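PDB 4P4L: shikimate 5-dehydrogenase AroE (5-dehydroshikimate reductase) from Mycobacterium tuberculosis, which probably catalyses the NADP-dependent reduction of 3-dehydroshikimate to shikimate, the fourth of seven steps leading to chorismate and the aromatic amino acids. Local coordinates for residues 103-108 with 126-131; 15-20 with 214-219; 9-14 with 60-65; 111-116 with 232-237; 21-26 with 239-244. One frame throughout, in Å; residues are numbered along the deposited sequence.

Contact 1: 103-108 with 126-131; sequences NTDIDG and GGTAPA. With SKM ((3R,4S,5R)-3,4,5-trihydroxycyclohex-1-ene-1-carboxylic acid), chain D.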
# COMPACT_ATOMS: atom_id res chain seq x y z
N ASN A 103 7.24 -6.05 -3.13
CA ASN A 103 6.36 -5.04 -2.57
C ASN A 103 5.15 -4.88 -3.47
O ASN A 103 5.27 -4.34 -4.57
CB ASN A 103 7.09 -3.71 -2.35
CG ASN A 103 6.25 -2.71 -1.58
OD1 ASN A 103 5.11 -2.43 -1.96
ND2 ASN A 103 6.80 -2.18 -0.47
N THR A 104 3.99 -5.34 -3.00
CA THR A 104 2.76 -5.27 -3.79
C THR A 104 1.94 -4.02 -3.50
O THR A 104 0.89 -3.80 -4.12
CB THR A 104 1.89 -6.54 -3.59
OG1 THR A 104 1.33 -6.57 -2.26
CG2 THR A 104 2.74 -7.79 -3.84
N ASP A 105 2.41 -3.19 -2.57
CA ASP A 105 1.71 -1.94 -2.27
C ASP A 105 1.70 -1.07 -3.52
O ASP A 105 0.82 -0.23 -3.69
CB ASP A 105 2.36 -1.17 -1.10
CG ASP A 105 2.09 -1.81 0.25
OD1 ASP A 105 0.94 -2.28 0.49
OD2 ASP A 105 3.02 -1.86 1.08
N ILE A 106 2.69 -1.27 -4.39
CA ILE A 106 2.72 -0.57 -5.69
C ILE A 106 1.45 -0.88 -6.49
O ILE A 106 0.81 0.03 -7.04
CB ILE A 106 3.96 -0.96 -6.52
CG1 ILE A 106 5.23 -0.42 -5.86
CG2 ILE A 106 3.88 -0.39 -7.93
CD1 ILE A 106 6.48 -1.28 -6.19
N ASP A 107 1.10 -2.16 -6.55
CA ASP A 107 -0.12 -2.62 -7.20
C ASP A 107 -1.32 -2.05 -6.46
O ASP A 107 -2.31 -1.65 -7.08
CB ASP A 107 -0.19 -4.14 -7.17
CG ASP A 107 0.87 -4.77 -8.00
OD1 ASP A 107 1.36 -4.11 -8.93
OD2 ASP A 107 1.23 -5.93 -7.73
N GLY A 108 -1.20 -1.99 -5.13
CA GLY A 108 -2.21 -1.40 -4.28
C GLY A 108 -2.64 -0.03 -4.75
O GLY A 108 -3.84 0.24 -4.88
N GLY A 126 6.81 8.78 4.39
CA GLY A 126 7.13 7.38 4.64
C GLY A 126 5.96 6.43 4.39
O GLY A 126 5.09 6.72 3.56
N GLY A 127 5.92 5.31 5.10
CA GLY A 127 4.84 4.35 4.96
C GLY A 127 4.71 3.83 3.54
O GLY A 127 5.67 3.29 2.97
N THR A 128 3.54 4.00 2.94
CA THR A 128 3.34 3.56 1.57
C THR A 128 3.57 4.67 0.55
O THR A 128 3.32 4.47 -0.64
CB THR A 128 1.97 2.91 1.38
OG1 THR A 128 0.95 3.88 1.61
CG2 THR A 128 1.80 1.75 2.36
N ALA A 129 4.07 5.83 1.00
CA ALA A 129 4.39 6.91 0.06
C ALA A 129 5.33 6.52 -1.11
O ALA A 129 5.04 6.88 -2.28
CB ALA A 129 4.92 8.16 0.79
N PRO A 130 6.45 5.82 -0.82
CA PRO A 130 7.28 5.40 -1.97
C PRO A 130 6.51 4.51 -2.96
O PRO A 130 6.64 4.70 -4.17
CB PRO A 130 8.40 4.58 -1.31
CG PRO A 130 8.51 5.14 0.10
CD PRO A 130 7.08 5.48 0.47
N ALA A 131 5.72 3.56 -2.46
CA ALA A 131 4.87 2.76 -3.35
C ALA A 131 3.91 3.64 -4.14
O ALA A 131 3.63 3.38 -5.32
CB ALA A 131 4.10 1.69 -2.57
O12 SKM D . 0.93 -4.12 2.49
C8 SKM D . -0.30 -4.52 3.11
C6 SKM D . -0.70 -3.41 4.05
O7 SKM D . 0.42 -2.98 4.80
C5 SKM D . -1.67 -3.91 4.98
C4 SKM D . -2.02 -5.19 5.15
C1 SKM D . -3.07 -5.51 6.19
O2 SKM D . -3.35 -6.72 6.43
O3 SKM D . -3.64 -4.57 6.82
C10 SKM D . -1.40 -6.37 4.36
C9 SKM D . -0.06 -5.84 3.77
O11 SKM D . 0.32 -6.81 2.85

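Contact 2: 15-20 with 214-219; sequences IAHSRS and IYDPWP. With SKM ((3R,4S,5R)-3,4,5-trihydroxycyclohex-1-ene-1-carboxylic acid), chain D.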
# COMPACT_ATOMS: atom_id res chain seq x y z
N ILE A 15 -2.10 -6.09 14.81
CA ILE A 15 -2.51 -6.89 13.67
C ILE A 15 -3.98 -7.32 13.75
O ILE A 15 -4.54 -7.81 12.77
CB ILE A 15 -1.59 -8.12 13.50
CG1 ILE A 15 -1.72 -8.70 12.10
CG2 ILE A 15 -1.85 -9.17 14.58
CD1 ILE A 15 -1.19 -7.76 11.02
N ALA A 16 -4.59 -7.09 14.91
CA ALA A 16 -5.94 -7.58 15.19
C ALA A 16 -7.00 -7.17 14.17
O ALA A 16 -7.94 -7.91 13.90
CB ALA A 16 -6.38 -7.16 16.59
N HIS A 17 -6.84 -5.98 13.61
CA HIS A 17 -7.87 -5.45 12.71
C HIS A 17 -7.57 -5.65 11.22
O HIS A 17 -8.29 -5.11 10.36
CB HIS A 17 -8.13 -3.97 13.02
CG HIS A 17 -8.82 -3.74 14.33
ND1 HIS A 17 -8.70 -2.56 15.03
CD2 HIS A 17 -9.63 -4.54 15.06
CE1 HIS A 17 -9.42 -2.65 16.14
NE2 HIS A 17 -9.99 -3.84 16.18
N SER A 18 -6.52 -6.42 10.91
CA SER A 18 -6.19 -6.76 9.53
C SER A 18 -7.37 -7.42 8.83
O SER A 18 -7.99 -8.33 9.38
CB SER A 18 -5.00 -7.73 9.46
OG SER A 18 -4.72 -8.04 8.11
N ARG A 19 -7.66 -6.98 7.62
CA ARG A 19 -8.71 -7.60 6.83
C ARG A 19 -8.08 -8.48 5.76
O ARG A 19 -8.76 -8.98 4.87
CB ARG A 19 -9.61 -6.54 6.19
CG ARG A 19 -9.97 -5.37 7.12
CD ARG A 19 -10.93 -5.76 8.24
NE ARG A 19 -11.90 -4.69 8.57
CZ ARG A 19 -11.65 -3.66 9.39
NH1 ARG A 19 -10.46 -3.52 9.97
NH2 ARG A 19 -12.60 -2.76 9.62
N SER A 20 -6.76 -8.65 5.85
CA SER A 20 -6.07 -9.58 4.96
C SER A 20 -6.64 -11.01 4.97
O SER A 20 -6.85 -11.58 3.90
CB SER A 20 -4.56 -9.61 5.23
OG SER A 20 -3.92 -8.57 4.53
N ILE A 214 -5.99 5.26 4.48
CA ILE A 214 -6.72 4.84 5.68
C ILE A 214 -8.04 4.15 5.34
O ILE A 214 -8.73 4.55 4.39
CB ILE A 214 -6.95 6.04 6.59
CG1 ILE A 214 -5.60 6.45 7.14
CG2 ILE A 214 -7.88 5.69 7.77
CD1 ILE A 214 -5.61 7.81 7.64
N TYR A 215 -8.38 3.11 6.11
CA TYR A 215 -9.66 2.43 5.92
C TYR A 215 -10.49 2.20 7.19
O TYR A 215 -11.68 1.84 7.11
CB TYR A 215 -9.52 1.16 5.07
CG TYR A 215 -8.79 -0.03 5.67
CD1 TYR A 215 -9.41 -0.88 6.57
CD2 TYR A 215 -7.49 -0.35 5.27
CE1 TYR A 215 -8.76 -1.98 7.09
CE2 TYR A 215 -6.83 -1.45 5.79
CZ TYR A 215 -7.47 -2.26 6.69
OH TYR A 215 -6.80 -3.36 7.20
N ASP A 216 -9.88 2.42 8.36
CA ASP A 216 -10.56 2.19 9.64
C ASP A 216 -9.99 3.15 10.69
O ASP A 216 -8.79 3.11 10.98
CB ASP A 216 -10.38 0.73 10.08
CG ASP A 216 -11.25 0.36 11.27
OD1 ASP A 216 -12.36 0.92 11.42
OD2 ASP A 216 -10.83 -0.53 12.06
N PRO A 217 -10.84 4.04 11.24
CA PRO A 217 -12.26 4.10 10.89
C PRO A 217 -12.56 4.87 9.60
O PRO A 217 -11.69 5.57 9.07
CB PRO A 217 -12.89 4.78 12.12
CG PRO A 217 -11.79 5.54 12.76
CD PRO A 217 -10.50 4.87 12.41
N TRP A 218 -13.78 4.72 9.09
CA TRP A 218 -14.16 5.32 7.81
C TRP A 218 -15.52 5.99 7.92
O TRP A 218 -16.40 5.47 8.59
CB TRP A 218 -14.19 4.24 6.72
CG TRP A 218 -14.41 4.81 5.38
CD1 TRP A 218 -15.60 4.93 4.73
CD2 TRP A 218 -13.42 5.40 4.53
NE1 TRP A 218 -15.41 5.54 3.51
CE2 TRP A 218 -14.08 5.83 3.36
CE3 TRP A 218 -12.04 5.59 4.64
CZ2 TRP A 218 -13.40 6.45 2.31
CZ3 TRP A 218 -11.37 6.21 3.60
CH2 TRP A 218 -12.05 6.63 2.45
N PRO A 219 -15.72 7.15 7.28
CA PRO A 219 -14.82 7.92 6.41
C PRO A 219 -13.84 8.74 7.24
O PRO A 219 -14.16 9.10 8.38
CB PRO A 219 -15.78 8.87 5.70
CG PRO A 219 -16.83 9.16 6.73
CD PRO A 219 -17.01 7.84 7.49
O12 SKM D . 0.93 -4.12 2.49
C8 SKM D . -0.30 -4.52 3.11
C6 SKM D . -0.70 -3.41 4.05
O7 SKM D . 0.42 -2.98 4.80
C5 SKM D . -1.67 -3.91 4.98
C4 SKM D . -2.02 -5.19 5.15
C1 SKM D . -3.07 -5.51 6.19
O2 SKM D . -3.35 -6.72 6.43
O3 SKM D . -3.64 -4.57 6.82
C10 SKM D . -1.40 -6.37 4.36
C9 SKM D . -0.06 -5.84 3.77
O11 SKM D . 0.32 -6.81 2.85

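Contact 3: 9-14 with 60-65; sequences GVLGSP and VGVSVT. With SKM ((3R,4S,5R)-3,4,5-trihydroxycyclohex-1-ene-1-carboxylic acid), chain D.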
# COMPACT_ATOMS: atom_id res chain seq x y z
N GLY A 9 -0.27 -16.08 6.16
CA GLY A 9 -0.81 -15.24 7.20
C GLY A 9 -0.32 -13.82 7.00
O GLY A 9 0.28 -13.53 5.97
N VAL A 10 -0.57 -12.95 7.98
CA VAL A 10 -0.08 -11.57 7.92
C VAL A 10 0.69 -11.21 9.20
O VAL A 10 0.21 -11.47 10.30
CB VAL A 10 -1.24 -10.58 7.65
CG1 VAL A 10 -2.35 -10.70 8.73
CG2 VAL A 10 -0.70 -9.15 7.54
N LEU A 11 1.90 -10.64 9.06
CA LEU A 11 2.75 -10.24 10.20
C LEU A 11 2.73 -8.72 10.40
O LEU A 11 2.95 -7.96 9.45
CB LEU A 11 4.22 -10.63 9.92
CG LEU A 11 4.86 -11.89 10.50
CD1 LEU A 11 4.02 -13.10 10.13
CD2 LEU A 11 6.29 -12.06 9.99
N GLY A 12 2.51 -8.28 11.64
CA GLY A 12 2.61 -6.86 11.94
C GLY A 12 2.18 -6.53 13.36
O GLY A 12 1.81 -7.43 14.13
N SER A 13 2.23 -5.25 13.72
CA SER A 13 1.82 -4.84 15.06
C SER A 13 1.32 -3.40 15.07
O SER A 13 2.09 -2.47 14.76
CB SER A 13 2.98 -5.01 16.05
OG SER A 13 2.64 -4.49 17.32
N PRO A 14 0.04 -3.18 15.43
CA PRO A 14 -0.93 -4.20 15.82
C PRO A 14 -1.44 -4.96 14.60
O PRO A 14 -1.20 -4.52 13.47
CB PRO A 14 -2.07 -3.38 16.43
CG PRO A 14 -2.00 -2.07 15.73
CD PRO A 14 -0.54 -1.83 15.39
N VAL A 60 3.89 -21.07 2.71
CA VAL A 60 4.27 -20.72 1.34
C VAL A 60 4.71 -19.27 1.26
O VAL A 60 5.46 -18.87 0.37
CB VAL A 60 3.11 -20.97 0.36
CG1 VAL A 60 2.84 -22.45 0.24
CG2 VAL A 60 1.84 -20.20 0.78
N GLY A 61 4.22 -18.47 2.20
CA GLY A 61 4.53 -17.06 2.18
C GLY A 61 3.83 -16.32 3.30
O GLY A 61 2.95 -16.88 3.98
N VAL A 62 4.20 -15.06 3.49
CA VAL A 62 3.49 -14.25 4.45
C VAL A 62 3.39 -12.80 3.97
O VAL A 62 4.29 -12.31 3.27
CB VAL A 62 4.16 -14.36 5.84
CG1 VAL A 62 5.50 -13.61 5.86
CG2 VAL A 62 3.22 -13.88 6.91
N SER A 63 2.26 -12.16 4.29
CA SER A 63 2.11 -10.72 4.12
C SER A 63 2.75 -10.02 5.31
O SER A 63 2.76 -10.55 6.44
CB SER A 63 0.63 -10.35 4.03
OG SER A 63 -0.03 -11.13 3.04
N VAL A 64 3.32 -8.84 5.07
CA VAL A 64 3.97 -8.11 6.16
C VAL A 64 3.45 -6.70 6.14
O VAL A 64 3.54 -6.01 5.12
CB VAL A 64 5.50 -8.06 6.00
CG1 VAL A 64 6.14 -7.24 7.16
CG2 VAL A 64 6.06 -9.46 5.95
N THR A 65 2.88 -6.26 7.26
CA THR A 65 2.42 -4.89 7.32
C THR A 65 3.28 -4.13 8.33
O THR A 65 4.32 -4.66 8.77
CB THR A 65 0.90 -4.80 7.61
OG1 THR A 65 0.47 -3.43 7.48
CG2 THR A 65 0.57 -5.31 9.00
O12 SKM D . 0.93 -4.12 2.49
C8 SKM D . -0.30 -4.52 3.11
C6 SKM D . -0.70 -3.41 4.05
O7 SKM D . 0.42 -2.98 4.80
C5 SKM D . -1.67 -3.91 4.98
C4 SKM D . -2.02 -5.19 5.15
C1 SKM D . -3.07 -5.51 6.19
O2 SKM D . -3.35 -6.72 6.43
O3 SKM D . -3.64 -4.57 6.82
C10 SKM D . -1.40 -6.37 4.36
C9 SKM D . -0.06 -5.84 3.77
O11 SKM D . 0.32 -6.81 2.85

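Contact 4: 111-116 with 232-237; sequences GALGAA and RVISGL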
# COMPACT_ATOMS: atom_id res chain seq x y z
N GLY A 111 -3.54 -0.16 -8.91
CA GLY A 111 -4.78 -0.88 -9.12
C GLY A 111 -5.97 -0.18 -8.49
O GLY A 111 -7.06 -0.20 -9.06
N ALA A 112 -5.80 0.43 -7.32
CA ALA A 112 -6.93 1.09 -6.68
C ALA A 112 -7.40 2.24 -7.54
O ALA A 112 -8.60 2.46 -7.70
CB ALA A 112 -6.59 1.57 -5.27
N LEU A 113 -6.45 2.99 -8.08
CA LEU A 113 -6.80 4.16 -8.88
C LEU A 113 -7.36 3.74 -10.23
O LEU A 113 -8.22 4.43 -10.79
CB LEU A 113 -5.59 5.07 -9.07
CG LEU A 113 -5.18 5.89 -7.85
CD1 LEU A 113 -3.74 6.35 -8.00
CD2 LEU A 113 -6.12 7.10 -7.67
N GLY A 114 -6.88 2.60 -10.75
CA GLY A 114 -7.40 2.05 -11.99
C GLY A 114 -6.82 2.76 -13.19
O GLY A 114 -6.25 2.13 -14.09
N ALA A 115 -6.97 4.07 -13.22
CA ALA A 115 -6.32 4.92 -14.21
C ALA A 115 -5.95 6.24 -13.54
O ALA A 115 -6.70 6.74 -12.70
CB ALA A 115 -7.25 5.16 -15.40
N ALA A 116 -4.80 6.79 -13.88
CA ALA A 116 -4.43 8.12 -13.41
C ALA A 116 -4.22 9.04 -14.61
O ALA A 116 -4.14 8.58 -15.75
CB ALA A 116 -3.17 8.08 -12.56
N ARG A 232 -13.93 11.94 -6.80
CA ARG A 232 -13.96 10.49 -6.66
C ARG A 232 -13.15 10.07 -5.44
O ARG A 232 -11.99 10.49 -5.26
CB ARG A 232 -13.42 9.81 -7.91
CG ARG A 232 -13.35 8.29 -7.78
CD ARG A 232 -13.34 7.63 -9.13
NE ARG A 232 -12.00 7.21 -9.53
CZ ARG A 232 -11.51 5.99 -9.31
NH1 ARG A 232 -12.25 5.08 -8.68
NH2 ARG A 232 -10.29 5.68 -9.72
N VAL A 233 -13.76 9.26 -4.58
CA VAL A 233 -13.12 8.85 -3.33
C VAL A 233 -12.88 7.35 -3.29
O VAL A 233 -13.80 6.55 -3.49
CB VAL A 233 -13.94 9.29 -2.09
CG1 VAL A 233 -13.37 8.68 -0.80
CG2 VAL A 233 -13.97 10.82 -1.99
N ILE A 234 -11.63 6.98 -3.05
CA ILE A 234 -11.19 5.59 -2.94
C ILE A 234 -10.56 5.37 -1.56
O ILE A 234 -9.63 6.10 -1.19
CB ILE A 234 -10.13 5.27 -4.02
CG1 ILE A 234 -10.67 5.58 -5.42
CG2 ILE A 234 -9.69 3.81 -3.93
CD1 ILE A 234 -9.59 5.88 -6.46
N SER A 235 -11.03 4.37 -0.81
CA SER A 235 -10.49 4.10 0.54
C SER A 235 -9.31 3.13 0.50
O SER A 235 -9.05 2.50 -0.53
CB SER A 235 -11.56 3.52 1.47
OG SER A 235 -11.66 2.11 1.37
N GLY A 236 -8.63 2.99 1.64
CA GLY A 236 -7.54 2.04 1.78
C GLY A 236 -7.97 0.59 1.60
O GLY A 236 -7.12 -0.27 1.36
N LEU A 237 -9.26 0.31 1.71
CA LEU A 237 -9.75 -1.06 1.45
C LEU A 237 -9.48 -1.44 -0.00
O LEU A 237 -9.02 -2.55 -0.28
CB LEU A 237 -11.25 -1.18 1.76
CG LEU A 237 -11.66 -1.45 3.19
CD1 LEU A 237 -13.19 -1.45 3.30
CD2 LEU A 237 -11.10 -2.78 3.64

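Contact 5: 21-26 with 239-244; sequences PQLHLA and MLLHQA. With SKM ((3R,4S,5R)-3,4,5-trihydroxycyclohex-1-ene-1-carboxylic acid), chain D.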
# COMPACT_ATOMS: atom_id res chain seq x y z
N PRO A 21 -6.89 -11.59 6.17
CA PRO A 21 -7.43 -12.96 6.20
C PRO A 21 -8.72 -13.11 5.40
O PRO A 21 -8.85 -14.07 4.65
CB PRO A 21 -7.73 -13.18 7.69
CG PRO A 21 -6.66 -12.34 8.39
CD PRO A 21 -6.56 -11.11 7.53
N GLN A 22 -9.65 -12.17 5.56
CA GLN A 22 -10.90 -12.20 4.80
C GLN A 22 -10.66 -12.26 3.30
O GLN A 22 -11.32 -13.02 2.59
CB GLN A 22 -11.76 -10.97 5.13
CG GLN A 22 -12.38 -11.00 6.51
CD GLN A 22 -11.51 -10.36 7.58
OE1 GLN A 22 -10.27 -10.38 7.52
NE2 GLN A 22 -12.16 -9.80 8.59
N LEU A 23 -9.69 -11.47 2.81
CA LEU A 23 -9.38 -11.45 1.39
C LEU A 23 -8.72 -12.74 0.91
O LEU A 23 -9.15 -13.34 -0.09
CB LEU A 23 -8.46 -10.28 1.05
CG LEU A 23 -9.10 -8.91 1.14
CD1 LEU A 23 -8.11 -7.87 0.65
CD2 LEU A 23 -10.35 -8.89 0.30
N HIS A 24 -7.68 -13.17 1.63
CA HIS A 24 -6.90 -14.34 1.23
C HIS A 24 -7.70 -15.62 1.30
O HIS A 24 -7.68 -16.43 0.37
CB HIS A 24 -5.62 -14.44 2.08
CG HIS A 24 -4.51 -13.55 1.61
ND1 HIS A 24 -3.46 -14.02 0.84
CD2 HIS A 24 -4.28 -12.23 1.79
CE1 HIS A 24 -2.64 -13.01 0.56
NE2 HIS A 24 -3.13 -11.92 1.12
N LEU A 25 -8.42 -15.82 2.40
CA LEU A 25 -9.25 -17.00 2.57
C LEU A 25 -10.38 -17.07 1.56
O LEU A 25 -10.76 -18.15 1.12
CB LEU A 25 -9.79 -17.07 3.99
CG LEU A 25 -8.73 -17.31 5.07
CD1 LEU A 25 -9.37 -17.22 6.45
CD2 LEU A 25 -8.11 -18.68 4.84
N ALA A 26 -10.94 -15.93 1.18
CA ALA A 26 -11.94 -15.91 0.11
C ALA A 26 -11.28 -16.34 -1.21
O ALA A 26 -11.90 -17.05 -2.02
CB ALA A 26 -12.57 -14.54 -0.03
N MET A 239 -7.12 -0.20 -1.87
CA MET A 239 -5.68 -0.48 -1.84
C MET A 239 -5.35 -1.87 -1.30
O MET A 239 -4.52 -2.58 -1.88
CB MET A 239 -4.96 0.54 -0.98
CG MET A 239 -4.72 1.82 -1.69
SD MET A 239 -3.77 2.97 -0.68
CE MET A 239 -2.29 2.03 -0.35
N LEU A 240 -5.99 -2.24 -0.19
CA LEU A 240 -5.76 -3.56 0.38
C LEU A 240 -6.14 -4.63 -0.63
O LEU A 240 -5.45 -5.65 -0.76
CB LEU A 240 -6.56 -3.74 1.67
CG LEU A 240 -6.21 -4.99 2.47
CD1 LEU A 240 -4.89 -4.79 3.23
CD2 LEU A 240 -7.34 -5.36 3.43
N LEU A 241 -7.24 -4.41 -1.35
CA LEU A 241 -7.73 -5.41 -2.30
C LEU A 241 -6.68 -5.62 -3.38
O LEU A 241 -6.28 -6.74 -3.68
CB LEU A 241 -9.06 -4.95 -2.94
CG LEU A 241 -9.55 -5.82 -4.09
CD1 LEU A 241 -9.92 -7.19 -3.55
CD2 LEU A 241 -10.73 -5.21 -4.88
N HIS A 242 -6.21 -4.53 -3.95
CA HIS A 242 -5.32 -4.64 -5.08
C HIS A 242 -3.90 -5.10 -4.75
O HIS A 242 -3.29 -5.77 -5.58
CB HIS A 242 -5.32 -3.34 -5.86
CG HIS A 242 -6.52 -3.17 -6.73
ND1 HIS A 242 -7.70 -2.64 -6.28
CD2 HIS A 242 -6.72 -3.50 -8.03
CE1 HIS A 242 -8.58 -2.63 -7.26
NE2 HIS A 242 -8.01 -3.15 -8.33
N GLN A 243 -3.38 -4.76 -3.58
CA GLN A 243 -2.07 -5.30 -3.19
C GLN A 243 -2.16 -6.80 -2.90
O GLN A 243 -1.18 -7.54 -3.04
CB GLN A 243 -1.45 -4.52 -2.01
CG GLN A 243 -2.25 -4.59 -0.71
CD GLN A 243 -1.96 -5.84 0.08
OE1 GLN A 243 -0.79 -6.24 0.23
NE2 GLN A 243 -3.02 -6.49 0.60
N ALA A 244 -3.35 -7.27 -2.52
CA ALA A 244 -3.52 -8.67 -2.16
C ALA A 244 -3.50 -9.59 -3.38
O ALA A 244 -3.12 -10.77 -3.26
CB ALA A 244 -4.81 -8.86 -1.34
O12 SKM D . 0.93 -4.12 2.49
C8 SKM D . -0.30 -4.52 3.11
C6 SKM D . -0.70 -3.41 4.05
O7 SKM D . 0.42 -2.98 4.80
C5 SKM D . -1.67 -3.91 4.98
C4 SKM D . -2.02 -5.19 5.15
C1 SKM D . -3.07 -5.51 6.19
O2 SKM D . -3.35 -6.72 6.43
O3 SKM D . -3.64 -4.57 6.82
C10 SKM D . -1.40 -6.37 4.36
C9 SKM D . -0.06 -5.84 3.77
O11 SKM D . 0.32 -6.81 2.85
O HOH W 1 -2.97 -9.07 1.90

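Contact 1: 103-108 with 126-131
Asn103 and Ala131 touch at the start of the contact, where the amide oxygen OD1 lies 4.3 Å from the methyl CB of Ala131. That same oxygen accepts a bond from Asp105 N (2.9 Å, N-H...O angle 131°), with the donor tilted 25° from the carbonyl plane, and so caps the first turn of helix 105-113. Asp105 uses two parts of its side chain. Its CB rests on Ala131 CB at 3.7 Å, while the carboxylate reaches past Thr128, whose side chain crosses it at about a right angle and brings CG2 to 4.0 Å from OD2. With CG anti to the carbonyl carbon (chi1 -74°), the carboxylate extends to shikimate, and OD1 accepts from hydroxyl O12 at 2.7 Å. OD2 is turned to Lys69, its salt-bridge partner, so that the two oxygens serve different groups. Ile106 CA lies 4.6 Å from Ala131 CA, the nearest such pair. The methyl CB of Ala131 sits beside both Ile106 N and Ile106 CG1, the latter at 4.1 Å. With no hydrogen bond across the interface, the contact is carried chiefly by this methyl, packed between Asp105 and Ile106 where the two helix starts come close. A type II' turn from Gly126 to Ala129 leads into helix 129-138, consistent with the glycine-rich strand-turn-helix of a Rossmann-type nucleotide-binding fold, here set against the shikimate site.

Contact 2: 15-20 with 214-219
Carboxylate oxygen O2 of shikimate is gripped by two serines, Ser18 OG at 2.5 Å and Ser20 OG at 2.7 Å, while Tyr215 OH from the other segment makes a weak 3.4 Å bond to O3. Ser18 OG also accepts from Ser20 N in an ST turn, which fixes the hydroxyl's place. Between the segments, Arg19 carries most of the contact: its CG lies 3.6 Å from Tyr215 CE1, and its guanidinium stands 80° to the tyrosine ring, with CE1 over one guanidinium face. Bends at chi2 (-70°) and chi3 fold the chain back so that NH1 donates to His17 O at 2.7 Å, on a lone pair in the carbonyl plane. The guanidinium edge also faces Asp216 OD2, but NH1 to OD2 is 3.7 Å, a long salt bridge between groups that cross at about a right angle. The loop after strand 7-12 thus meets the loop after strand 209-212 over the carboxylate end of the shikimate-binding site.

Contact 3: 9-14 with 60-65
Two neighbouring parallel strands of the mixed sheet in the substrate-binding domain, 7-12 and 61-64, are joined by three backbone bonds: Ser63 N to Gly9 O (2.9 Å), Leu11 N to Ser63 O (2.8 Å) and Thr65 N to Leu11 O (2.8 Å, N-H...O angle 168°). Val10 pairs with Ser63 and Leu11 with Val64, and the short segments are turned by 41°. The sheet separates a ligand side from a hydrophobic one. On the Val10 and Ser63 face, Val10 CG2 lies 3.8 Å from carboxylate oxygen O2 of shikimate; Ser63 OG is hydrogen-bonded to Gln247 and Tyr38. On the Leu11 and Val64 face, covered by helix 48-54, Leu11 CD1 presses on Val62 CG2 at a tight 3.4 Å, the side chains crossing at about a right angle. Beyond the bridges, Thr65 divides its branches: CG2 packs over Gly12 CA at 3.9 Å, whereas OG1, anti to the backbone N (chi1 -172°), shares a 2.7 Å hydrogen bond with shikimate O7.

Contact 4: 111-116 with 232-237
Ile234 makes the tightly packed half of this contact, against Ala112 and Leu113 at the end of helix 105-113. Its two outer branches touch different residues: CG2 meets Ala112 CB at 4.1 Å, and CD1 reaches Leu113 CD2 at 3.9 Å while also lying 3.8 Å from Ala112 O. CG1 is anti to the carbonyl carbon (chi1 -56°), which leaves CG2 on the Ala112 side and carries CD1 on toward Leu113. The leucine and isoleucine side chains cross at about a right angle, and both also rest on Val209 and Leu211 of strand 209-212, so this half is buried and apolar. Arg232 forms the exposed half. Its chain, bent at chi3 (102°), brings the guanidinium alongside the helix terminus, with NH2 2.6 Å from Leu113 O, which lies near the guanidinium plane at its edge. Ile234 CD1 lies over one face of the same group, 3.2 Å above its plane and offset toward the rim, so arginine and isoleucine pack together within their own strand. Gly114, with positive phi, ends the helix on this solvent side. The arrangement is that of an alpha/beta layer: the C-terminal end of a helix covers edge strand 232-234 of the six-stranded parallel sheet.

Contact 5: 21-26 with 239-244
This is a buried helix-to-helix contact, in which helix 20-30 of the substrate-binding domain packs on helix 236-252. The axes of the two short segments approach to 10.4 Å, with 41° between their N-to-C directions, and no hydrogen bond passes directly between them. Leu23 provides most of the apolar contact. Its CG is anti to the carbonyl carbon (chi1 -70°), and CD1 enters among Leu240 CD2 (3.8 Å), Ala244 CB (4.0 Å) and the backbone of Leu241, while CD2 touches Leu241 CD1 at 4.2 Å. A polar link lies beside this apolar patch: one water is bonded to His24 NE2 at 3.0 Å, in the plane of the ring, and accepts from Gln243 NE2 at 2.9 Å. Gln243 NE2 also donates to Leu240 O, using an in-plane lone pair, which helps fix the amide's rotation and leaves OE1 directed at shikimate, whose O11 donates to it at 2.9 Å. Leu240 CD1 lies against the ligand too, 3.5 Å from C4. The ring of His24 is further held by Tyr28 through ND1 and stacks with Tyr38 of strand 37-42. Helix 258-266 covers Leu23 and Ala244 through Leu265 and Met261, and helix 105-113 borders Gln243 through Asp105.

How the contacts relate
Contacts 1, 2, 3 and 5 all reach the same shikimate: contact 2 holds its carboxylate, while contacts 1, 3 and 5 each bind a different hydroxyl. Contact 4 is set back, with the side chain of Ala112 about 12 Å from the ligand. Helix 105-113 runs from contact 1 to contact 4, and helix 236-252 is common to contacts 4 and 5. Contacts 1 and 5 meet where Thr104 OG1 is 2.8 Å from Gln243 O, a probable hydrogen bond, and contacts 2 and 3 where Ile15 CD1 packs 3.6 Å from Thr65 CG2. Contacts 3 and 4, centres 23 Å apart, lie on opposite sides of the chain's centre.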